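PDB 3MYV: SusD superfamily protein from Bacteroides vulgatus, which probably binds polysaccharides at the bacterial outer membrane. Local coordinates for residues G31-M37 / A72-W76; A39-K44 / C57-F63; Y428-I434 / E446-Y451. All coordinates share one frame; numbering follows the deposited sequence.

How the contacts relate
Contacts 1 and 2 are buried and draw on the same element: helix 36-43 meets the loop 72-76 near its start and helix 56-61 further along, and contact 2 is nested inside the loop that contact 1 closes. Leu75 touches the Tyr40 ring, so the two cores are continuous. Contact 3, farther from the centre of the chain and partly exposed, joins two segments without regular secondary structure near the C-terminus. Its chemistry differs accordingly: side-chain amides and a tyrosine hydroxyl bind backbone groups there, whereas contact 1 is mostly apolar and contact 2 adds one buried lysine. Lys429 reaches Phe63 O, and Leu432 packs on Ala72 and Tyr40.

Contact 1: G31-M37 / A72-W76; sequences GYYGAAM and AGSLW. With EDO (1,2-ethanediol), chain I.
Two first torsions bring Leu75 and Tyr32 together: the Leu75 side chain stands beside its backbone N (chi1 -72°), while Tyr32 is swung beside its own carbonyl carbon (chi1 -170°). The leucine methyl CD2 then comes within 3.8 Å of Tyr32 CD1, with the two side chains at about a right angle. The same methyl lies 3.7 Å from the selenium SE of Met37, a selenomethionine whose chain bends twice. At the branch point, Leu75 CG rests 4.1 Å from Ala36 CB. A branched, purely apolar residue suits this place, because one methyl, CD2, can touch ring and selenium while the branch carbon CG meets the small methyl of Ala36.

The contact belongs to the helix-rich fold of the SusD family. A type I turn from Tyr32 to Ala35 leads into helix 36-43, with Ala35 at its N-cap position, and the start of the helix packs against the loop preceding helix 77-94. Ser74 N donates to Gly31 O over 2.8 Å, fastening the two loops by their backbones. Glycine suits both places: with the side chains as they stand, a CB on Gly31 would run into Ser74 OG, and one on Gly73, whose positive phi by itself favours glycine, would strike Ala36 CB.

Beyond the apolar zone, Tyr32 and Tyr33 both send their hydroxyls to Asp123 of helix 103-128, giving these buried polar ends a partner. CD2 of Tyr33 sits over the centre of the Tyr32 ring, and Met37 CG lies over a face of the Tyr33 ring near its rim. An ethanediol molecule, probably from the crystallisation liquor, donates from O2 to Tyr33 OH at 2.8 Å and is also bonded to Arg126 and Arg198.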
ATOM      1  N   GLY A  31      -3.036  11.878  -6.574  1.00 14.28           N
ATOM      2  CA  GLY A  31      -4.279  11.127  -6.610  1.00 12.08           C
ATOM      3  C   GLY A  31      -4.161   9.617  -6.435  1.00 12.42           C
ATOM      4  O   GLY A  31      -5.189   8.932  -6.225  1.00 16.24           O
ATOM      5  N   TYR A  32      -2.942   9.085  -6.563  1.00 13.59           N
ATOM      6  CA  TYR A  32      -2.698   7.641  -6.372  1.00 13.49           C
ATOM      7  C   TYR A  32      -1.551   7.424  -5.359  1.00 13.05           C
ATOM      8  O   TYR A  32      -1.766   7.647  -4.172  1.00 12.75           O
ATOM      9  CB  TYR A  32      -2.509   6.957  -7.747  1.00 12.18           C
ATOM     10  CG  TYR A  32      -2.472   5.424  -7.766  1.00 13.31           C
ATOM     11  CD1 TYR A  32      -2.990   4.663  -6.705  1.00 13.31           C
ATOM     12  CD2 TYR A  32      -1.956   4.741  -8.874  1.00 15.88           C
ATOM     13  CE1 TYR A  32      -2.951   3.244  -6.731  1.00 14.21           C
ATOM     14  CE2 TYR A  32      -1.922   3.338  -8.918  1.00 15.22           C
ATOM     15  CZ  TYR A  32      -2.413   2.596  -7.838  1.00 14.24           C
ATOM     16  OH  TYR A  32      -2.399   1.224  -7.879  1.00 14.54           O
ATOM     17  N   TYR A  33      -0.344   7.059  -5.792  1.00 13.34           N
ATOM     18  CA  TYR A  33       0.744   6.782  -4.843  1.00 12.09           C
ATOM     19  C   TYR A  33       1.568   8.002  -4.393  1.00 12.76           C
ATOM     20  O   TYR A  33       2.506   7.883  -3.598  1.00 15.66           O
ATOM     21  CB  TYR A  33       1.626   5.643  -5.371  1.00 12.71           C
ATOM     22  CG  TYR A  33       1.094   4.272  -4.998  1.00 14.32           C
ATOM     23  CD1 TYR A  33       1.072   3.861  -3.662  1.00 15.08           C
ATOM     24  CD2 TYR A  33       0.588   3.411  -5.958  1.00 11.82           C
ATOM     25  CE1 TYR A  33       0.592   2.632  -3.298  1.00 14.25           C
ATOM     26  CE2 TYR A  33       0.083   2.160  -5.590  1.00 16.01           C
ATOM     27  CZ  TYR A  33       0.097   1.788  -4.252  1.00 17.59           C
ATOM     28  OH  TYR A  33      -0.400   0.569  -3.860  1.00 18.58           O
ATOM     29  N   GLY A  34       1.221   9.188  -4.884  1.00 13.24           N
ATOM     30  CA  GLY A  34       1.794  10.412  -4.335  1.00 12.54           C
ATOM     31  C   GLY A  34       1.224  10.816  -2.984  1.00 13.53           C
ATOM     32  O   GLY A  34       1.875  11.567  -2.242  1.00 14.60           O
ATOM     33  N   ALA A  35       0.023  10.331  -2.668  1.00 11.91           N
ATOM     34  CA  ALA A  35      -0.654  10.668  -1.411  1.00 15.18           C
ATOM     35  C   ALA A  35      -1.922   9.843  -1.134  1.00 13.97           C
ATOM     36  O   ALA A  35      -2.069   9.274  -0.050  1.00 11.87           O
ATOM     37  CB  ALA A  35      -1.016  12.177  -1.391  1.00 15.69           C
ATOM     38  N   ALA A  36      -2.859   9.816  -2.078  1.00 15.56           N
ATOM     39  CA  ALA A  36      -4.216   9.296  -1.786  1.00 14.73           C
ATOM     40  C   ALA A  36      -4.253   7.874  -1.227  1.00 15.58           C
ATOM     41  O   ALA A  36      -5.056   7.594  -0.344  1.00 13.01           O
ATOM     42  CB  ALA A  36      -5.155   9.409  -2.995  1.00 13.92           C
HETATM   43  N   MSE A  37      -3.416   6.982  -1.749  1.00 13.46           N
HETATM   44  CA  MSE A  37      -3.439   5.560  -1.302  1.00 13.67           C
HETATM   45  C   MSE A  37      -3.129   5.467   0.206  1.00 13.28           C
HETATM   46  O   MSE A  37      -3.715   4.653   0.928  1.00 15.01           O
HETATM   47  CB  MSE A  37      -2.423   4.707  -2.073  1.00 15.76           C
HETATM   48  CG  MSE A  37      -2.918   3.759  -3.118  1.00 22.03           C
HETATM   49 SE   MSE A  37      -4.573   2.815  -2.923  0.75 15.96          SE
HETATM   50  CE  MSE A  37      -4.736   2.506  -1.061  1.00 22.86           C
ATOM     51  N   ALA A  72     -11.740  10.766  -2.830  1.00 14.56           N
ATOM     52  CA  ALA A  72     -10.690   9.788  -2.584  1.00 15.12           C
ATOM     53  C   ALA A  72      -9.590   9.928  -3.628  1.00 14.47           C
ATOM     54  O   ALA A  72      -9.168   8.954  -4.242  1.00 15.39           O
ATOM     55  CB  ALA A  72     -11.270   8.339  -2.558  1.00 15.56           C
ATOM     56  N   GLY A  73      -9.121  11.156  -3.819  1.00 13.99           N
ATOM     57  CA  GLY A  73      -8.067  11.411  -4.782  1.00 14.50           C
ATOM     58  C   GLY A  73      -8.488  10.989  -6.185  1.00 13.55           C
ATOM     59  O   GLY A  73      -9.537  11.401  -6.659  1.00 14.31           O
ATOM     60  N   SER A  74      -7.665  10.163  -6.829  1.00 12.59           N
ATOM     61  CA  SER A  74      -7.965   9.555  -8.149  1.00 13.10           C
ATOM     62  C   SER A  74      -7.916   8.022  -8.115  1.00 12.95           C
ATOM     63  O   SER A  74      -7.468   7.352  -9.079  1.00 13.31           O
ATOM     64  CB  SER A  74      -6.952  10.069  -9.162  1.00 13.06           C
ATOM     65  OG  SER A  74      -7.102  11.469  -9.293  1.00 18.27           O
ATOM     66  N   LEU A  75      -8.382   7.462  -7.011  1.00 14.41           N
ATOM     67  CA  LEU A  75      -8.192   6.028  -6.741  1.00 12.52           C
ATOM     68  C   LEU A  75      -9.014   5.149  -7.685  1.00 12.55           C
ATOM     69  O   LEU A  75      -8.756   3.958  -7.787  1.00 13.30           O
ATOM     70  CB  LEU A  75      -8.474   5.706  -5.267  1.00 14.38           C
ATOM     71  CG  LEU A  75      -7.420   6.213  -4.258  1.00 14.08           C
ATOM     72  CD1 LEU A  75      -7.743   5.792  -2.758  1.00 12.15           C
ATOM     73  CD2 LEU A  75      -6.035   5.746  -4.684  1.00 15.16           C
ATOM     74  N   TRP A  76      -9.959   5.739  -8.419  1.00 14.09           N
ATOM     75  CA  TRP A  76     -10.575   5.017  -9.548  1.00 15.82           C
ATOM     76  C   TRP A  76      -9.858   5.351 -10.835  1.00 14.81           C
ATOM     77  O   TRP A  76      -9.333   4.465 -11.510  1.00 14.65           O
ATOM     78  CB  TRP A  76     -12.053   5.389  -9.718  1.00 16.37           C
ATOM     79  CG  TRP A  76     -12.752   4.805 -10.939  1.00 13.57           C
ATOM     80  CD1 TRP A  76     -12.783   5.343 -12.199  1.00 16.29           C
ATOM     81  CD2 TRP A  76     -13.592   3.639 -10.990  1.00 20.44           C
ATOM     82  NE1 TRP A  76     -13.546   4.565 -13.031  1.00 17.03           N
ATOM     83  CE2 TRP A  76     -14.074   3.525 -12.318  1.00 13.85           C
ATOM     84  CE3 TRP A  76     -13.954   2.669 -10.060  1.00 16.95           C
ATOM     85  CZ2 TRP A  76     -14.936   2.484 -12.734  1.00 13.67           C
ATOM     86  CZ3 TRP A  76     -14.825   1.631 -10.463  1.00 20.45           C
ATOM     87  CH2 TRP A  76     -15.290   1.542 -11.791  1.00 16.45           C
TER
HETATM   88  C1  EDO I 516       0.461   0.980   0.130  1.00 34.68           C
HETATM   89  O1  EDO I 516      -0.369   0.371   1.111  1.00 30.09           O
HETATM   90  C2  EDO I 516       1.348  -0.066  -0.553  1.00 27.42           C
HETATM   91  O2  EDO I 516       0.649  -0.755  -1.645  1.00 23.79           O

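Contact 2: A39-K44 / C57-F63; sequences AYGDMK and CNTCYMF
This is a buried helix-helix crossing in the helical N-terminal part of the SusD fold, where helix 39-43 packs against helix 57-61 with a signed crossing angle of -53° and axes 8.6 Å apart. Small side chains meet at one end: Ala39 CB lies 4.2 Å from Cys57 SG, and Cys60 points into the interface, its sulfur lying obliquely to the Tyr40 ring in a sulfur-aromatic contact. Met43, a selenomethionine bent at chi2 (-71°), runs along Cys57 and brings CE to 3.8 Å from Cys57 SG.

Toward Lys44 and Phe63 the chemistry turns polar. Helix 56-61 closes in a Schellman motif with Phe63, of positive phi, as its C-prime residue, and this turn sets the Phe63 ring beneath Lys44. The lysine chain lies extended until chi4 (-69°), where it bends to place NZ over the ring face, a cation-pi contact 3.3 Å from the centroid. NZ also bonds His65, so the buried ammonium has several partners. Were Lys44 replaced by an alanine, the Phe63 face would probably lose its cation, and Cys60 O and His65 one polar partner each. Cys60 O takes two donors: Phe63 N within the Schellman turn, and Lys44 NZ, which arrives in the carbonyl plane on a lone pair at 3.1 Å.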
ATOM      1  N   ALA A  39      -3.422   8.067   2.461  1.00 12.97           N
ATOM      2  CA  ALA A  39      -4.536   8.675   3.187  1.00 11.94           C
ATOM      3  C   ALA A  39      -5.606   7.631   3.432  1.00 13.94           C
ATOM      4  O   ALA A  39      -6.184   7.530   4.512  1.00 14.29           O
ATOM      5  CB  ALA A  39      -5.090   9.852   2.409  1.00  8.73           C
ATOM      6  N   TYR A  40      -5.866   6.845   2.404  1.00 11.76           N
ATOM      7  CA  TYR A  40      -6.941   5.864   2.436  1.00 10.50           C
ATOM      8  C   TYR A  40      -6.638   4.762   3.455  1.00 12.32           C
ATOM      9  O   TYR A  40      -7.431   4.496   4.363  1.00 15.15           O
ATOM     10  CB  TYR A  40      -7.121   5.279   1.028  1.00  7.88           C
ATOM     11  CG  TYR A  40      -8.387   4.482   0.841  1.00  9.86           C
ATOM     12  CD1 TYR A  40      -8.455   3.154   1.227  1.00 10.25           C
ATOM     13  CD2 TYR A  40      -9.524   5.073   0.283  1.00 15.10           C
ATOM     14  CE1 TYR A  40      -9.632   2.405   1.061  1.00 11.68           C
ATOM     15  CE2 TYR A  40     -10.700   4.340   0.126  1.00 13.15           C
ATOM     16  CZ  TYR A  40     -10.740   3.005   0.519  1.00 16.35           C
ATOM     17  OH  TYR A  40     -11.914   2.300   0.363  1.00 15.73           O
ATOM     18  N   GLY A  41      -5.457   4.175   3.337  1.00 13.60           N
ATOM     19  CA  GLY A  41      -5.034   3.097   4.235  1.00 13.55           C
ATOM     20  C   GLY A  41      -4.812   3.461   5.703  1.00 14.00           C
ATOM     21  O   GLY A  41      -5.012   2.633   6.582  1.00 15.49           O
ATOM     22  N   ASP A  42      -4.344   4.679   5.970  1.00 12.55           N
ATOM     23  CA  ASP A  42      -4.055   5.114   7.336  1.00 12.48           C
ATOM     24  C   ASP A  42      -5.229   5.829   7.996  1.00 13.54           C
ATOM     25  O   ASP A  42      -5.550   5.566   9.159  1.00 15.27           O
ATOM     26  CB  ASP A  42      -2.836   6.031   7.346  1.00 11.03           C
ATOM     27  CG  ASP A  42      -1.533   5.264   7.151  1.00 14.50           C
ATOM     28  OD1 ASP A  42      -1.174   4.537   8.077  1.00 14.04           O
ATOM     29  OD2 ASP A  42      -0.881   5.415   6.091  1.00 13.56           O
HETATM   30  N   MSE A  43      -5.881   6.751   7.271  1.00 14.88           N
HETATM   31  CA  MSE A  43      -6.907   7.577   7.892  1.00 15.43           C
HETATM   32  C   MSE A  43      -8.158   6.785   8.251  1.00 12.27           C
HETATM   33  O   MSE A  43      -8.914   7.196   9.127  1.00 14.78           O
HETATM   34  CB  MSE A  43      -7.268   8.781   7.019  1.00 16.03           C
HETATM   35  CG  MSE A  43      -6.062   9.756   6.842  1.00 10.58           C
HETATM   36 SE   MSE A  43      -5.638  10.719   8.468  0.75 11.70          SE
HETATM   37  CE  MSE A  43      -3.778  10.985   8.106  1.00 12.67           C
ATOM     38  N   LYS A  44      -8.349   5.644   7.601  1.00 12.12           N
ATOM     39  CA  LYS A  44      -9.489   4.757   7.861  1.00 12.54           C
ATOM     40  C   LYS A  44      -9.248   3.725   8.972  1.00 14.37           C
ATOM     41  O   LYS A  44     -10.173   2.994   9.392  1.00 15.52           O
ATOM     42  CB  LYS A  44      -9.897   4.070   6.539  1.00 11.05           C
ATOM     43  CG  LYS A  44     -10.391   5.053   5.506  1.00 11.58           C
ATOM     44  CD  LYS A  44     -10.812   4.437   4.171  1.00 12.44           C
ATOM     45  CE  LYS A  44     -11.553   5.464   3.302  1.00 11.13           C
ATOM     46  NZ  LYS A  44     -12.880   5.785   3.888  1.00 12.60           N
ATOM     47  N   CYS A  57      -7.329  13.489   3.403  1.00 13.30           N
ATOM     48  CA  CYS A  57      -7.194  12.869   4.723  1.00 14.00           C
ATOM     49  C   CYS A  57      -8.537  12.942   5.464  1.00 15.78           C
ATOM     50  O   CYS A  57      -8.975  11.968   6.075  1.00 12.34           O
ATOM     51  CB  CYS A  57      -6.088  13.538   5.553  1.00 16.32           C
ATOM     52  SG  CYS A  57      -4.394  13.098   4.999  1.00 16.53           S
ATOM     53  N   ASN A  58      -9.181  14.102   5.390  1.00 14.25           N
ATOM     54  CA  ASN A  58     -10.411  14.349   6.121  1.00 14.62           C
ATOM     55  C   ASN A  58     -11.589  13.482   5.607  1.00 12.90           C
ATOM     56  O   ASN A  58     -12.253  12.817   6.391  1.00 14.65           O
ATOM     57  CB  ASN A  58     -10.737  15.827   6.092  1.00 15.77           C
ATOM     58  CG  ASN A  58     -11.915  16.171   6.963  1.00 20.12           C
ATOM     59  OD1 ASN A  58     -13.044  16.067   6.538  1.00 23.35           O
ATOM     60  ND2 ASN A  58     -11.650  16.576   8.179  1.00 26.49           N
ATOM     61  N   THR A  59     -11.802  13.481   4.293  1.00 13.48           N
ATOM     62  CA  THR A  59     -12.897  12.736   3.687  1.00 11.50           C
ATOM     63  C   THR A  59     -12.650  11.233   3.859  1.00 11.48           C
ATOM     64  O   THR A  59     -13.568  10.517   4.172  1.00 13.59           O
ATOM     65  CB  THR A  59     -13.111  13.138   2.215  1.00 11.78           C
ATOM     66  OG1 THR A  59     -11.927  12.872   1.438  1.00 11.02           O
ATOM     67  CG2 THR A  59     -13.499  14.671   2.120  1.00 13.67           C
ATOM     68  N   CYS A  60     -11.404  10.765   3.727  1.00 12.59           N
ATOM     69  CA  CYS A  60     -11.129   9.342   4.058  1.00 10.18           C
ATOM     70  C   CYS A  60     -11.427   9.020   5.530  1.00 12.73           C
ATOM     71  O   CYS A  60     -12.117   8.040   5.850  1.00 14.63           O
ATOM     72  CB  CYS A  60      -9.692   8.949   3.697  1.00 10.19           C
ATOM     73  SG  CYS A  60      -9.402   8.840   1.904  1.00 15.36           S
ATOM     74  N   TYR A  61     -10.925   9.847   6.432  1.00 13.01           N
ATOM     75  CA  TYR A  61     -11.161   9.631   7.864  1.00 12.26           C
ATOM     76  C   TYR A  61     -12.647   9.589   8.199  1.00 13.29           C
ATOM     77  O   TYR A  61     -13.105   8.754   8.985  1.00 14.72           O
ATOM     78  CB  TYR A  61     -10.472  10.754   8.627  1.00 14.31           C
ATOM     79  CG  TYR A  61     -10.749  10.817  10.094  1.00 12.59           C
ATOM     80  CD1 TYR A  61     -10.182   9.893  10.959  1.00 10.29           C
ATOM     81  CD2 TYR A  61     -11.474  11.867  10.637  1.00 15.32           C
ATOM     82  CE1 TYR A  61     -10.411   9.977  12.352  1.00 12.97           C
ATOM     83  CE2 TYR A  61     -11.696  11.967  12.006  1.00 13.11           C
ATOM     84  CZ  TYR A  61     -11.156  11.024  12.856  1.00 12.57           C
ATOM     85  OH  TYR A  61     -11.398  11.131  14.195  1.00 15.44           O
HETATM   86  N   MSE A  62     -13.391  10.510   7.595  1.00 13.27           N
HETATM   87  CA  MSE A  62     -14.824  10.648   7.851  1.00 14.95           C
HETATM   88  C   MSE A  62     -15.684   9.734   6.963  1.00 13.84           C
HETATM   89  O   MSE A  62     -16.915   9.806   7.014  1.00 14.82           O
HETATM   90  CB  MSE A  62     -15.228  12.107   7.651  1.00 15.78           C
HETATM   91  CG  MSE A  62     -14.564  13.083   8.620  1.00 17.10           C
HETATM   92 SE   MSE A  62     -14.988  12.770  10.472  0.75 14.63          SE
HETATM   93  CE  MSE A  62     -16.916  13.201  10.503  1.00 18.37           C
ATOM     94  N   PHE A  63     -15.059   8.859   6.170  1.00 14.41           N
ATOM     95  CA  PHE A  63     -15.800   8.039   5.172  1.00 15.11           C
ATOM     96  C   PHE A  63     -16.838   8.872   4.400  1.00 14.91           C
ATOM     97  O   PHE A  63     -17.929   8.413   4.109  1.00 16.58           O
ATOM     98  CB  PHE A  63     -16.432   6.784   5.797  1.00 14.08           C
ATOM     99  CG  PHE A  63     -15.408   5.757   6.245  1.00 13.14           C
ATOM    100  CD1 PHE A  63     -14.577   6.012   7.340  1.00 16.70           C
ATOM    101  CD2 PHE A  63     -15.262   4.543   5.561  1.00 12.90           C
ATOM    102  CE1 PHE A  63     -13.582   5.071   7.745  1.00 15.94           C
ATOM    103  CE2 PHE A  63     -14.295   3.577   5.963  1.00 14.07           C
ATOM    104  CZ  PHE A  63     -13.448   3.847   7.051  1.00 12.77           C
TER

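Contact 3: Y428-I434 / E446-Y451; sequences YKCVLPI and EQNPGY
The Tyr451 ring lies between Pro433 on one face and Tyr428 on the other. Pro433 CB stands almost straight above the ring centre, 3.5 Å from the centroid, in a CH-pi contact; a proline offers a compact, conformationally restricted ring whose C-H groups face the aromatic. Over the opposite face Tyr428 presents its edge, CE2 leading, in an edge-to-face pair with the planes at 69°. A tyrosine rather than a phenylalanine suits position 451, since its OH donates to Val431 O at 2.7 Å in the carbonyl plane.

The amides of Gln447 and Asn448 serve the backbone. Gln447 grips Ile434 twice: OE1 accepts from Ile434 N at 2.8 Å, and NE2 donates to Ile434 O at 2.8 Å in a nearly straight bond. OE1 accepts a second hydrogen bond, from Asn448 N, which helps fix the amide's rotation. Asn448 ND2 donates to Leu432 O at 2.8 Å, nearly along the C=O axis. Glycine suits position 450 of the type II turn: at phi 94° a CB would press against the preceding carbonyl O and collide with Tyr428 CD2.

Asn448 also bonds Arg157, at the start of strand 157-159, and Phe128 O at the end of helix 103-128, while Ile434 and Gln447 both rest on Phe439 of helix 438-441.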
ATOM      1  N   TYR A 428     -21.074  -0.298   4.932  1.00 16.32           N
ATOM      2  CA  TYR A 428     -21.238  -0.169   3.480  1.00 15.82           C
ATOM      3  C   TYR A 428     -20.176   0.725   2.867  1.00 16.55           C
ATOM      4  O   TYR A 428     -19.872   0.604   1.669  1.00 14.79           O
ATOM      5  CB  TYR A 428     -22.654   0.267   3.094  1.00 17.36           C
ATOM      6  CG  TYR A 428     -22.974   1.749   3.207  1.00 15.89           C
ATOM      7  CD1 TYR A 428     -23.325   2.321   4.423  1.00 21.61           C
ATOM      8  CD2 TYR A 428     -22.973   2.560   2.091  1.00 22.35           C
ATOM      9  CE1 TYR A 428     -23.638   3.661   4.526  1.00 21.87           C
ATOM     10  CE2 TYR A 428     -23.293   3.891   2.170  1.00 17.47           C
ATOM     11  CZ  TYR A 428     -23.621   4.446   3.396  1.00 20.02           C
ATOM     12  OH  TYR A 428     -23.925   5.784   3.481  1.00 22.16           O
ATOM     13  N   LYS A 429     -19.585   1.598   3.688  1.00 14.18           N
ATOM     14  CA  LYS A 429     -18.554   2.502   3.183  1.00 15.02           C
ATOM     15  C   LYS A 429     -17.146   1.963   3.393  1.00 15.22           C
ATOM     16  O   LYS A 429     -16.181   2.708   3.215  1.00 15.94           O
ATOM     17  CB  LYS A 429     -18.740   3.909   3.754  1.00 13.17           C
ATOM     18  CG  LYS A 429     -20.069   4.509   3.300  1.00 16.14           C
ATOM     19  CD  LYS A 429     -20.159   5.981   3.510  1.00 22.38           C
ATOM     20  CE  LYS A 429     -20.395   6.344   4.971  1.00 23.94           C
ATOM     21  NZ  LYS A 429     -20.734   7.787   5.089  1.00 20.26           N
ATOM     22  N   CYS A 430     -17.018   0.670   3.734  1.00 14.94           N
ATOM     23  CA  CYS A 430     -15.692   0.025   3.717  1.00 14.74           C
ATOM     24  C   CYS A 430     -15.169  -0.213   2.305  1.00 14.75           C
ATOM     25  O   CYS A 430     -14.018  -0.636   2.123  1.00 13.91           O
ATOM     26  CB  CYS A 430     -15.648  -1.276   4.545  1.00 13.98           C
ATOM     27  SG  CYS A 430     -16.364  -2.759   3.711  1.00 15.33           S
ATOM     28  N   VAL A 431     -16.008   0.087   1.313  1.00 13.99           N
ATOM     29  CA  VAL A 431     -15.606   0.252  -0.072  1.00 14.49           C
ATOM     30  C   VAL A 431     -16.049   1.615  -0.569  1.00 15.16           C
ATOM     31  O   VAL A 431     -17.012   2.197  -0.047  1.00 16.07           O
ATOM     32  CB  VAL A 431     -16.206  -0.837  -0.997  1.00 13.66           C
ATOM     33  CG1 VAL A 431     -15.607  -2.217  -0.654  1.00 11.85           C
ATOM     34  CG2 VAL A 431     -17.745  -0.866  -0.907  1.00 10.88           C
ATOM     35  N   LEU A 432     -15.325   2.126  -1.561  1.00 14.70           N
ATOM     36  CA  LEU A 432     -15.725   3.362  -2.246  1.00 13.86           C
ATOM     37  C   LEU A 432     -16.875   3.103  -3.190  1.00 14.39           C
ATOM     38  O   LEU A 432     -17.069   1.957  -3.651  1.00 14.86           O
ATOM     39  CB  LEU A 432     -14.566   3.934  -3.052  1.00 14.60           C
ATOM     40  CG  LEU A 432     -13.413   4.533  -2.261  1.00 13.67           C
ATOM     41  CD1 LEU A 432     -12.254   4.763  -3.200  1.00 11.06           C
ATOM     42  CD2 LEU A 432     -13.777   5.831  -1.497  1.00 11.33           C
ATOM     43  N   PRO A 433     -17.674   4.150  -3.474  1.00 15.57           N
ATOM     44  CA  PRO A 433     -18.701   3.947  -4.488  1.00 14.04           C
ATOM     45  C   PRO A 433     -18.129   3.987  -5.920  1.00 13.70           C
ATOM     46  O   PRO A 433     -17.092   4.621  -6.184  1.00 14.22           O
ATOM     47  CB  PRO A 433     -19.642   5.115  -4.250  1.00 15.82           C
ATOM     48  CG  PRO A 433     -18.697   6.232  -3.831  1.00 14.77           C
ATOM     49  CD  PRO A 433     -17.660   5.538  -2.977  1.00 15.96           C
ATOM     50  N   ILE A 434     -18.804   3.283  -6.818  1.00 14.14           N
ATOM     51  CA  ILE A 434     -18.556   3.377  -8.245  1.00 13.80           C
ATOM     52  C   ILE A 434     -18.916   4.818  -8.679  1.00 13.74           C
ATOM     53  O   ILE A 434     -20.009   5.302  -8.333  1.00 15.45           O
ATOM     54  CB  ILE A 434     -19.411   2.330  -9.042  1.00 14.49           C
ATOM     55  CG1 ILE A 434     -19.176   0.881  -8.558  1.00 16.16           C
ATOM     56  CG2 ILE A 434     -19.143   2.467 -10.556  1.00 12.17           C
ATOM     57  CD1 ILE A 434     -17.747   0.374  -8.636  1.00 15.54           C
ATOM     58  N   GLU A 446     -23.975  -2.395 -11.366  1.00 15.45           N
ATOM     59  CA  GLU A 446     -24.390  -2.241  -9.978  1.00 16.92           C
ATOM     60  C   GLU A 446     -23.518  -1.256  -9.227  1.00 16.57           C
ATOM     61  O   GLU A 446     -22.314  -1.262  -9.375  1.00 18.44           O
ATOM     62  CB  GLU A 446     -24.349  -3.580  -9.269  1.00 18.46           C
ATOM     63  CG  GLU A 446     -25.226  -4.581  -9.969  1.00 27.25           C
ATOM     64  CD  GLU A 446     -25.878  -5.538  -9.030  1.00 45.00           C
ATOM     65  OE1 GLU A 446     -26.770  -5.095  -8.283  1.00 52.29           O
ATOM     66  OE2 GLU A 446     -25.512  -6.732  -9.058  1.00 50.50           O
ATOM     67  N   GLN A 447     -24.154  -0.427  -8.408  1.00 17.14           N
ATOM     68  CA  GLN A 447     -23.466   0.420  -7.446  1.00 16.93           C
ATOM     69  C   GLN A 447     -23.189  -0.454  -6.226  1.00 17.48           C
ATOM     70  O   GLN A 447     -23.895  -1.450  -5.986  1.00 20.42           O
ATOM     71  CB  GLN A 447     -24.320   1.633  -7.090  1.00 16.80           C
ATOM     72  CG  GLN A 447     -23.712   2.628  -6.098  1.00 16.65           C
ATOM     73  CD  GLN A 447     -22.353   3.101  -6.482  1.00 20.10           C
ATOM     74  OE1 GLN A 447     -21.344   2.484  -6.108  1.00 15.64           O
ATOM     75  NE2 GLN A 447     -22.297   4.192  -7.268  1.00 15.30           N
ATOM     76  N   ASN A 448     -22.147  -0.132  -5.482  1.00 17.89           N
ATOM     77  CA  ASN A 448     -21.908  -0.829  -4.223  1.00 16.83           C
ATOM     78  C   ASN A 448     -23.097  -0.623  -3.281  1.00 17.15           C
ATOM     79  O   ASN A 448     -23.712   0.438  -3.273  1.00 16.55           O
ATOM     80  CB  ASN A 448     -20.575  -0.400  -3.585  1.00 15.52           C
ATOM     81  CG  ASN A 448     -19.403  -1.153  -4.177  1.00 15.84           C
ATOM     82  OD1 ASN A 448     -19.554  -2.313  -4.568  1.00 14.19           O
ATOM     83  ND2 ASN A 448     -18.230  -0.509  -4.269  1.00 11.09           N
ATOM     84  N   PRO A 449     -23.439  -1.663  -2.517  1.00 16.95           N
ATOM     85  CA  PRO A 449     -24.645  -1.642  -1.678  1.00 19.98           C
ATOM     86  C   PRO A 449     -24.599  -0.468  -0.702  1.00 19.25           C
ATOM     87  O   PRO A 449     -23.522  -0.085  -0.255  1.00 18.02           O
ATOM     88  CB  PRO A 449     -24.581  -2.975  -0.906  1.00 20.53           C
ATOM     89  CG  PRO A 449     -23.333  -3.583  -1.195  1.00 20.64           C
ATOM     90  CD  PRO A 449     -22.688  -2.925  -2.395  1.00 17.41           C
ATOM     91  N   GLY A 450     -25.752   0.134  -0.432  1.00 19.95           N
ATOM     92  CA  GLY A 450     -25.838   1.221   0.537  1.00 19.83           C
ATOM     93  C   GLY A 450     -25.723   2.598  -0.078  1.00 19.34           C
ATOM     94  O   GLY A 450     -26.349   3.547   0.392  1.00 21.60           O
ATOM     95  N   TYR A 451     -24.923   2.728  -1.129  1.00 18.91           N
ATOM     96  CA  TYR A 451     -24.729   4.012  -1.763  1.00 18.69           C
ATOM     97  C   TYR A 451     -25.963   4.359  -2.601  1.00 19.75           C
ATOM     98  O   TYR A 451     -26.647   3.454  -3.058  1.00 19.45           O
ATOM     99  CB  TYR A 451     -23.469   3.984  -2.640  1.00 20.95           C
ATOM    100  CG  TYR A 451     -22.169   4.069  -1.875  1.00 20.02           C
ATOM    101  CD1 TYR A 451     -21.754   5.264  -1.318  1.00 15.96           C
ATOM    102  CD2 TYR A 451     -21.353   2.950  -1.707  1.00 18.04           C
ATOM    103  CE1 TYR A 451     -20.549   5.363  -0.625  1.00 15.52           C
ATOM    104  CE2 TYR A 451     -20.148   3.036  -1.029  1.00 15.46           C
ATOM    105  CZ  TYR A 451     -19.754   4.250  -0.493  1.00 16.81           C
ATOM    106  OH  TYR A 451     -18.574   4.357   0.195  1.00 14.88           O
TER
HETATM  107  O   HOH W   1     -21.042  -0.955  -0.248  1.00 12.56           O